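L-iditol 2-dehydrogenase (Clostridium scindens, PDB 4OH1) probably oxidises L-iditol with NAD+, as a zinc-binding member of the zinc-containing alcohol dehydrogenase family. Local coordinates at residues D49-T54 with F271-K276; E110-R113 with L119-N122; Q140-P145 with W303-S308. All blocks are in the same frame, centred on the assembly; numbering follows the deposited sequence.

Interaction 1 of 3, residues D49-T54 with F271-K276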
# COMPACT_ATOMS: atom_id res chain seq x y z
N ASP A 49 4.34 30.80 11.59
CA ASP A 49 4.91 31.97 12.27
C ASP A 49 4.06 33.23 11.95
O ASP A 49 3.81 34.06 12.83
CB ASP A 49 6.41 32.21 11.88
CG ASP A 49 7.36 30.98 12.18
OD1 ASP A 49 7.25 30.35 13.25
OD2 ASP A 49 8.24 30.66 11.36
N THR A 50 3.63 33.36 10.68
CA THR A 50 2.83 34.52 10.21
C THR A 50 1.40 34.50 10.81
O THR A 50 0.87 35.55 11.14
CB THR A 50 2.72 34.60 8.62
OG1 THR A 50 3.90 34.09 7.99
CG2 THR A 50 2.46 36.03 8.13
N HIS A 51 0.80 33.30 10.91
CA HIS A 51 -0.54 33.09 11.51
C HIS A 51 -0.58 33.48 12.99
O HIS A 51 -1.55 34.06 13.45
CB HIS A 51 -1.00 31.61 11.31
CG HIS A 51 -2.36 31.29 11.86
ND1 HIS A 51 -3.49 31.24 11.07
CD2 HIS A 51 -2.77 30.98 13.11
CE1 HIS A 51 -4.54 30.92 11.81
NE2 HIS A 51 -4.13 30.77 13.05
N ILE A 52 0.49 33.16 13.74
CA ILE A 52 0.63 33.60 15.15
C ILE A 52 0.55 35.11 15.22
O ILE A 52 -0.12 35.68 16.08
CB ILE A 52 1.99 33.12 15.81
CG1 ILE A 52 1.99 31.59 15.97
CG2 ILE A 52 2.21 33.78 17.16
CD1 ILE A 52 3.38 30.97 16.19
N LEU A 53 1.22 35.75 14.28
CA LEU A 53 1.44 37.16 14.35
C LEU A 53 0.26 37.97 13.79
O LEU A 53 -0.25 38.87 14.43
CB LEU A 53 2.73 37.50 13.60
CG LEU A 53 4.00 37.09 14.35
CD1 LEU A 53 5.21 36.81 13.40
CD2 LEU A 53 4.30 38.19 15.35
N THR A 54 -0.17 37.61 12.59
CA THR A 54 -1.14 38.40 11.85
C THR A 54 -2.48 37.67 11.75
O THR A 54 -3.41 38.12 11.06
CB THR A 54 -0.58 38.72 10.43
OG1 THR A 54 -0.25 37.49 9.74
CG2 THR A 54 0.67 39.64 10.53
N PHE A 271 -3.74 20.31 4.22
CA PHE A 271 -2.57 20.41 5.12
C PHE A 271 -2.31 21.80 5.68
O PHE A 271 -1.42 21.96 6.50
CB PHE A 271 -1.29 19.90 4.39
CG PHE A 271 -0.86 20.73 3.24
CD1 PHE A 271 -1.34 20.49 1.97
CD2 PHE A 271 0.09 21.73 3.39
CE1 PHE A 271 -0.92 21.29 0.86
CE2 PHE A 271 0.50 22.54 2.29
CZ PHE A 271 -0.01 22.31 1.04
N ALA A 272 -3.05 22.80 5.22
CA ALA A 272 -2.91 24.14 5.74
C ALA A 272 -3.45 24.22 7.16
O ALA A 272 -4.18 23.35 7.64
CB ALA A 272 -3.63 25.10 4.86
N MSE A 273 -3.05 25.27 7.86
CA MSE A 273 -3.71 25.65 9.11
C MSE A 273 -4.91 26.52 8.76
O MSE A 273 -4.75 27.54 8.08
CB MSE A 273 -2.77 26.51 9.92
CG MSE A 273 -1.82 25.76 10.80
SE MSE A 273 -1.48 27.06 12.16
CE MSE A 273 -3.32 27.08 12.92
N TYR A 274 -6.09 26.13 9.20
CA TYR A 274 -7.31 26.84 8.81
C TYR A 274 -7.74 27.88 9.89
O TYR A 274 -7.32 27.82 11.05
CB TYR A 274 -8.40 25.80 8.42
CG TYR A 274 -7.99 25.01 7.16
CD1 TYR A 274 -7.18 23.88 7.25
CD2 TYR A 274 -8.36 25.45 5.89
CE1 TYR A 274 -6.79 23.20 6.11
CE2 TYR A 274 -7.95 24.77 4.75
CZ TYR A 274 -7.16 23.67 4.86
OH TYR A 274 -6.73 23.06 3.72
N GLY A 275 -8.52 28.85 9.48
CA GLY A 275 -8.98 29.93 10.38
C GLY A 275 -10.37 29.70 10.94
O GLY A 275 -10.74 28.55 11.23
N LYS A 276 -11.15 30.78 11.08
CA LYS A 276 -12.53 30.68 11.62
C LYS A 276 -13.54 30.10 10.59
O LYS A 276 -13.37 30.19 9.35
CB LYS A 276 -13.02 32.04 12.19
CG LYS A 276 -13.69 32.97 11.19
CD LYS A 276 -14.03 34.34 11.76
CE LYS A 276 -13.93 35.41 10.64
NZ LYS A 276 -14.90 36.55 10.71

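Interaction 2 of 3, residues E110-R113 with L119-N122. With ZN (zinc ion), chain C; EDO (1,2-ethanediol), chain F.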
# COMPACT_ATOMS: atom_id res chain seq x y z
N GLU A 110 1.47 5.39 23.42
CA GLU A 110 0.97 4.38 22.48
C GLU A 110 1.17 4.84 21.04
O GLU A 110 1.63 4.05 20.18
CB GLU A 110 -0.48 4.04 22.74
CG GLU A 110 -0.95 2.99 21.76
CD GLU A 110 -2.33 2.44 22.07
OE1 GLU A 110 -2.38 1.69 23.03
OE2 GLU A 110 -3.34 2.75 21.36
N ASN A 111 0.87 6.10 20.75
CA ASN A 111 1.13 6.54 19.39
C ASN A 111 2.60 6.40 18.98
O ASN A 111 2.94 5.96 17.84
CB ASN A 111 0.63 7.97 19.23
CG ASN A 111 -0.89 8.03 19.19
OD1 ASN A 111 -1.54 7.14 18.70
ND2 ASN A 111 -1.44 9.07 19.72
N CYS A 112 3.48 6.79 19.91
CA CYS A 112 4.89 6.69 19.67
C CYS A 112 5.20 5.26 19.36
O CYS A 112 5.82 4.99 18.38
CB CYS A 112 5.72 7.18 20.88
SG CYS A 112 6.08 8.97 20.70
N ARG A 113 4.72 4.32 20.16
CA ARG A 113 5.13 2.95 19.97
C ARG A 113 4.31 2.14 18.94
O ARG A 113 4.49 0.93 18.80
CB ARG A 113 5.24 2.30 21.32
CG ARG A 113 6.46 2.98 22.00
CD ARG A 113 6.65 2.59 23.40
NE ARG A 113 5.43 2.55 24.19
CZ ARG A 113 5.43 2.13 25.46
NH1 ARG A 113 6.58 1.78 26.05
NH2 ARG A 113 4.30 2.06 26.14
N LEU A 119 1.79 11.96 16.12
CA LEU A 119 0.61 11.98 16.99
C LEU A 119 1.03 11.74 18.41
O LEU A 119 0.21 11.35 19.23
CB LEU A 119 -0.43 10.89 16.57
CG LEU A 119 -0.78 10.82 15.08
CD1 LEU A 119 -1.68 9.63 14.81
CD2 LEU A 119 -1.42 12.14 14.62
N CYS A 120 2.30 11.96 18.74
CA CYS A 120 2.78 11.72 20.12
C CYS A 120 1.87 12.38 21.17
O CYS A 120 1.57 13.57 21.07
CB CYS A 120 4.26 12.21 20.33
SG CYS A 120 4.76 12.18 22.10
N SER A 121 1.46 11.61 22.19
CA SER A 121 0.69 12.20 23.34
C SER A 121 1.40 13.13 24.28
O SER A 121 0.75 13.85 24.99
CB SER A 121 0.17 11.10 24.26
OG SER A 121 -0.59 10.21 23.53
N ASN A 122 2.72 13.00 24.42
CA ASN A 122 3.50 13.89 25.29
C ASN A 122 4.45 14.71 24.45
O ASN A 122 5.63 14.87 24.78
CB ASN A 122 4.30 13.09 26.29
CG ASN A 122 3.45 12.14 27.05
OD1 ASN A 122 3.71 10.95 27.11
ND2 ASN A 122 2.37 12.65 27.58
ZN ZN C . 4.90 9.80 22.64
C1 EDO F . -6.52 4.74 19.10
O1 EDO F . -7.47 3.83 18.53
C2 EDO F . -5.58 3.97 20.00
O2 EDO F . -4.90 2.92 19.26
O HOH W 1 -0.36 7.80 22.53

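Interaction 3 of 3, residues Q140-P145 with W303-S308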
# COMPACT_ATOMS: atom_id res chain seq x y z
N GLN A 140 16.74 14.83 17.88
CA GLN A 140 16.21 15.86 17.02
C GLN A 140 17.22 16.33 16.04
O GLN A 140 16.90 17.18 15.27
CB GLN A 140 15.73 17.06 17.85
CG GLN A 140 14.65 16.66 18.83
CD GLN A 140 14.21 17.79 19.74
OE1 GLN A 140 14.66 17.87 20.89
NE2 GLN A 140 13.28 18.63 19.27
N ILE A 141 18.45 15.83 16.06
CA ILE A 141 19.51 16.46 15.30
C ILE A 141 19.94 15.59 14.19
O ILE A 141 20.26 14.43 14.45
CB ILE A 141 20.74 16.74 16.20
CG1 ILE A 141 20.41 17.81 17.23
CG2 ILE A 141 21.94 17.16 15.41
CD1 ILE A 141 20.01 19.14 16.66
N PHE A 142 20.03 16.14 12.97
CA PHE A 142 20.28 15.32 11.77
C PHE A 142 21.45 15.84 11.00
O PHE A 142 21.48 16.98 10.63
CB PHE A 142 19.07 15.34 10.78
CG PHE A 142 17.86 14.63 11.32
CD1 PHE A 142 16.97 15.27 12.15
CD2 PHE A 142 17.69 13.29 11.07
CE1 PHE A 142 15.87 14.58 12.70
CE2 PHE A 142 16.60 12.58 11.61
CZ PHE A 142 15.68 13.25 12.41
N PRO A 143 22.41 15.01 10.70
CA PRO A 143 23.52 15.55 9.93
C PRO A 143 23.21 15.67 8.44
O PRO A 143 22.43 14.90 7.89
CB PRO A 143 24.65 14.54 10.16
CG PRO A 143 23.93 13.30 10.29
CD PRO A 143 22.67 13.64 11.11
N ILE A 144 23.87 16.63 7.83
CA ILE A 144 23.78 16.88 6.40
C ILE A 144 25.20 16.88 5.79
O ILE A 144 26.15 16.85 6.51
CB ILE A 144 23.06 18.21 6.17
CG1 ILE A 144 23.89 19.38 6.66
CG2 ILE A 144 21.70 18.21 6.94
CD1 ILE A 144 23.16 20.71 6.54
N PRO A 145 25.34 16.89 4.47
CA PRO A 145 26.67 16.75 3.93
C PRO A 145 27.66 17.82 4.37
O PRO A 145 27.30 18.99 4.56
CB PRO A 145 26.42 16.86 2.42
CG PRO A 145 25.11 16.29 2.25
CD PRO A 145 24.33 16.82 3.41
N TRP A 303 8.96 10.63 10.40
CA TRP A 303 10.08 9.95 9.78
C TRP A 303 10.51 10.52 8.44
O TRP A 303 10.99 9.79 7.62
CB TRP A 303 9.74 8.48 9.56
CG TRP A 303 9.14 7.83 10.80
CD1 TRP A 303 7.95 7.18 10.86
CD2 TRP A 303 9.71 7.75 12.13
NE1 TRP A 303 7.73 6.72 12.14
CE2 TRP A 303 8.81 7.03 12.93
CE3 TRP A 303 10.90 8.21 12.72
CZ2 TRP A 303 9.04 6.79 14.28
CZ3 TRP A 303 11.11 7.98 14.08
CH2 TRP A 303 10.19 7.27 14.83
N GLN A 304 10.36 11.82 8.22
CA GLN A 304 10.66 12.39 6.94
C GLN A 304 12.00 13.08 6.83
O GLN A 304 12.40 13.50 5.72
CB GLN A 304 9.57 13.39 6.54
CG GLN A 304 8.17 12.82 6.43
CD GLN A 304 7.95 12.00 5.16
OE1 GLN A 304 8.86 11.49 4.57
NE2 GLN A 304 6.75 11.85 4.80
N PHE A 305 12.67 13.27 7.95
CA PHE A 305 13.86 14.13 7.94
C PHE A 305 15.02 13.60 7.09
O PHE A 305 15.57 14.32 6.26
CB PHE A 305 14.24 14.50 9.39
CG PHE A 305 13.62 15.84 9.85
CD1 PHE A 305 12.28 15.93 10.25
CD2 PHE A 305 14.36 17.00 9.86
CE1 PHE A 305 11.72 17.16 10.64
CE2 PHE A 305 13.80 18.22 10.25
CZ PHE A 305 12.48 18.28 10.63
N PRO A 306 15.38 12.31 7.23
CA PRO A 306 16.48 11.79 6.41
C PRO A 306 16.17 11.89 4.91
O PRO A 306 17.01 12.39 4.12
CB PRO A 306 16.62 10.34 6.91
CG PRO A 306 16.12 10.43 8.34
CD PRO A 306 14.95 11.34 8.25
N LYS A 307 14.93 11.53 4.56
CA LYS A 307 14.39 11.65 3.18
C LYS A 307 14.51 13.05 2.62
O LYS A 307 15.05 13.33 1.52
CB LYS A 307 12.95 11.14 3.19
CG LYS A 307 12.30 11.11 1.82
CD LYS A 307 10.84 10.90 1.89
CE LYS A 307 10.49 9.55 2.43
NZ LYS A 307 9.09 9.55 2.80
N SER A 308 14.04 13.97 3.40
CA SER A 308 14.10 15.36 3.02
C SER A 308 15.50 15.84 2.81
O SER A 308 15.83 16.58 1.84
CB SER A 308 13.39 16.17 4.10
OG SER A 308 13.44 17.54 3.80

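Interaction 1 of 3, residues D49-T54 with F271-K276
His-51 and Met-273, a selenomethionine here, meet ring against methyl group. The terminal CE lies over one face of the imidazole, displaced toward its rim, 3.8 Å from NE2 of His-51, with CD2 almost as near. Measured to the ring centroid, this CE stands 4.0 Å away and 22° off the normal, a CH-pi contact. The heavier SE of Met-273 follows at 4.5 Å from the same centroid, also above the face, so the tail of the side chain offers both methyl and selenium to one ring. CG of His-51 stands opposite its backbone N (chi1 -179°), directing the ring out toward the loop, and Met-273 bends at chi3 (66°), which turns CE back over the imidazole. No hydrogen bond joins the two segments, and the contact rests mainly on this pair.

Behind the ring, helix 48-54 supplies the footing. In its last turn Thr-50 O receives both Thr-54 N, at 2.7 Å, and Thr-54 OG1, at 2.6 Å, the hydroxyl coming from above the carbonyl plane. The opposing loop is steadied from outside: Gln-285 of the second subunit hydrogen-bonds to the backbone N of Tyr-274, and Tyr-289 of that subunit packs on Met-273. Asp-49 and Thr-50 in turn hydrogen-bond to the backbone of the oxidised cysteine at position 46, a zinc ligand. The contact thus bridges the GroES-like catalytic domain and the loop after strand 266-270 of the Rossmann-type domain, with the Met-273 side chain about 10 Å from a zinc ion, at the interdomain cleft characteristic of zinc-containing alcohol dehydrogenases.

Interaction 2 of 3, residues E110-R113 with L119-N122
With CG of Asn-111 placed opposite its own carbonyl carbon (chi1 -72°), the amide reaches across to Leu-119, while Cys-120, whose SG is trans to N (chi1 170°), turns its sulfur toward the metal shared with Cys-112. These two meetings carry most of the contact. ND2 of Asn-111 donates to Leu-119 O over 2.9 Å, but the N-H...O angle is only 131°. The donor stands above the plane of the Leu-119 carbonyl, and the oxygen is likewise tilted out of the amide plane of Asn-111, so the bond is of normal length but bent. The amide also runs obliquely against the base of the leucine side chain, ND2 lying 3.8 Å from CB of Leu-119. On this flank Leu-119 also packs on Arg-264 of the second subunit.

One layer further out, a water ties the same pieces together: it accepts from Asn-111 N at 2.8 Å and hydrogen-bonds with Ser-121 OG at 2.6 Å. The helical turn 110-113 and the loop 119-122 are therefore joined on this flank through a direct bond and a water-mediated one.

On the metal flank, Cys-112 SG and Cys-120 SG each bind zinc at 2.4 Å, and Cys-112 SG lies 3.7 Å from CB of Cys-120. Cys-106 and Cys-109 complete the site, the first three ligands spaced closely in sequence and the fourth brought back by the loop.

Four cysteine sulfurs bind this ion, as at the structural zinc of the family. They would leave a net negative charge if all are thiolates, and such a shell, a metal crosslink that closes the lobe, would probably leave no coordination place for a substrate.

Interaction 3 of 3, residues Q140-P145 with W303-S308
An apolar, wholly buried contact between a strand of the GroES-like domain and helix 305-311 is carried by Phe-142, Phe-305 and Pro-306. Phe-142 lies on strand 141-143, an antiparallel neighbour of strand 97-100; its CG lies opposite its carbonyl carbon (chi1 -68°), which carries the ring out from the strand to Phe-305. The methylene of Phe-305 sits directly above the centre of that ring: CB is 3.6 Å from the Phe-142 centroid and only 12° off the normal, a well-aligned CH-pi contact. The aromatic ring of Phe-305 itself is slid aside, its centroid 5.2 Å from that of Phe-142; the planes are inclined by 19°, nearly parallel, but hardly overlap. Pro-306 approaches obliquely from the same side of the ring, CD 3.9 Å from CE2 of Phe-142, so that two successive residues cover that side together.

The partner segment follows strand 294-297, an outermost strand of the parallel Rossmann-type sheet, so the two phenylalanines help join the two domains of a zinc-containing alcohol dehydrogenase. A zinc site lies close by: the side chain of Phe-305 lies about 4 Å from that of Glu-157 and about 8 Å from a zinc ion, Glu-157 being one of the ligands seen at that metal.

This turn is held by polar bonds as well. Ser-308 N binds Gln-304 O at 2.9 Å, and Lys-307 NZ donates to OE1 of Gln-304 at 2.6 Å, in the carbonyl plane and on a lone pair. Lys-307 also forms a salt bridge with Glu-167, and Gln-304 NE2 hydrogen-bonds to the same glutamate, which fastens this turn to helix 156-168. A further charge comes from outside the chain: Arg-113 of the third subunit makes a cation-pi contact with Phe-142 and a hydrogen bond to Ile-141 O.

How the interactions relate
Read from the N terminus, segment 49-54 opens interaction 1, and before it can close, the chain completes interaction 2, a short loop from 110-113 to 119-122 nested inside the larger one. Segment 140-145 then opens interaction 3. The return at 271-276 closes interaction 1, and 303-308 closes interaction 3, so these two long loops cross, on opposite sides of the chain's centre, with contact centres about 26 Å apart. Both join the GroES-like domain to the Rossmann-type domain, whereas interaction 2 stays local to the first. Interactions 2 and 3, in series and about 20 Å between centres, both face the third subunit.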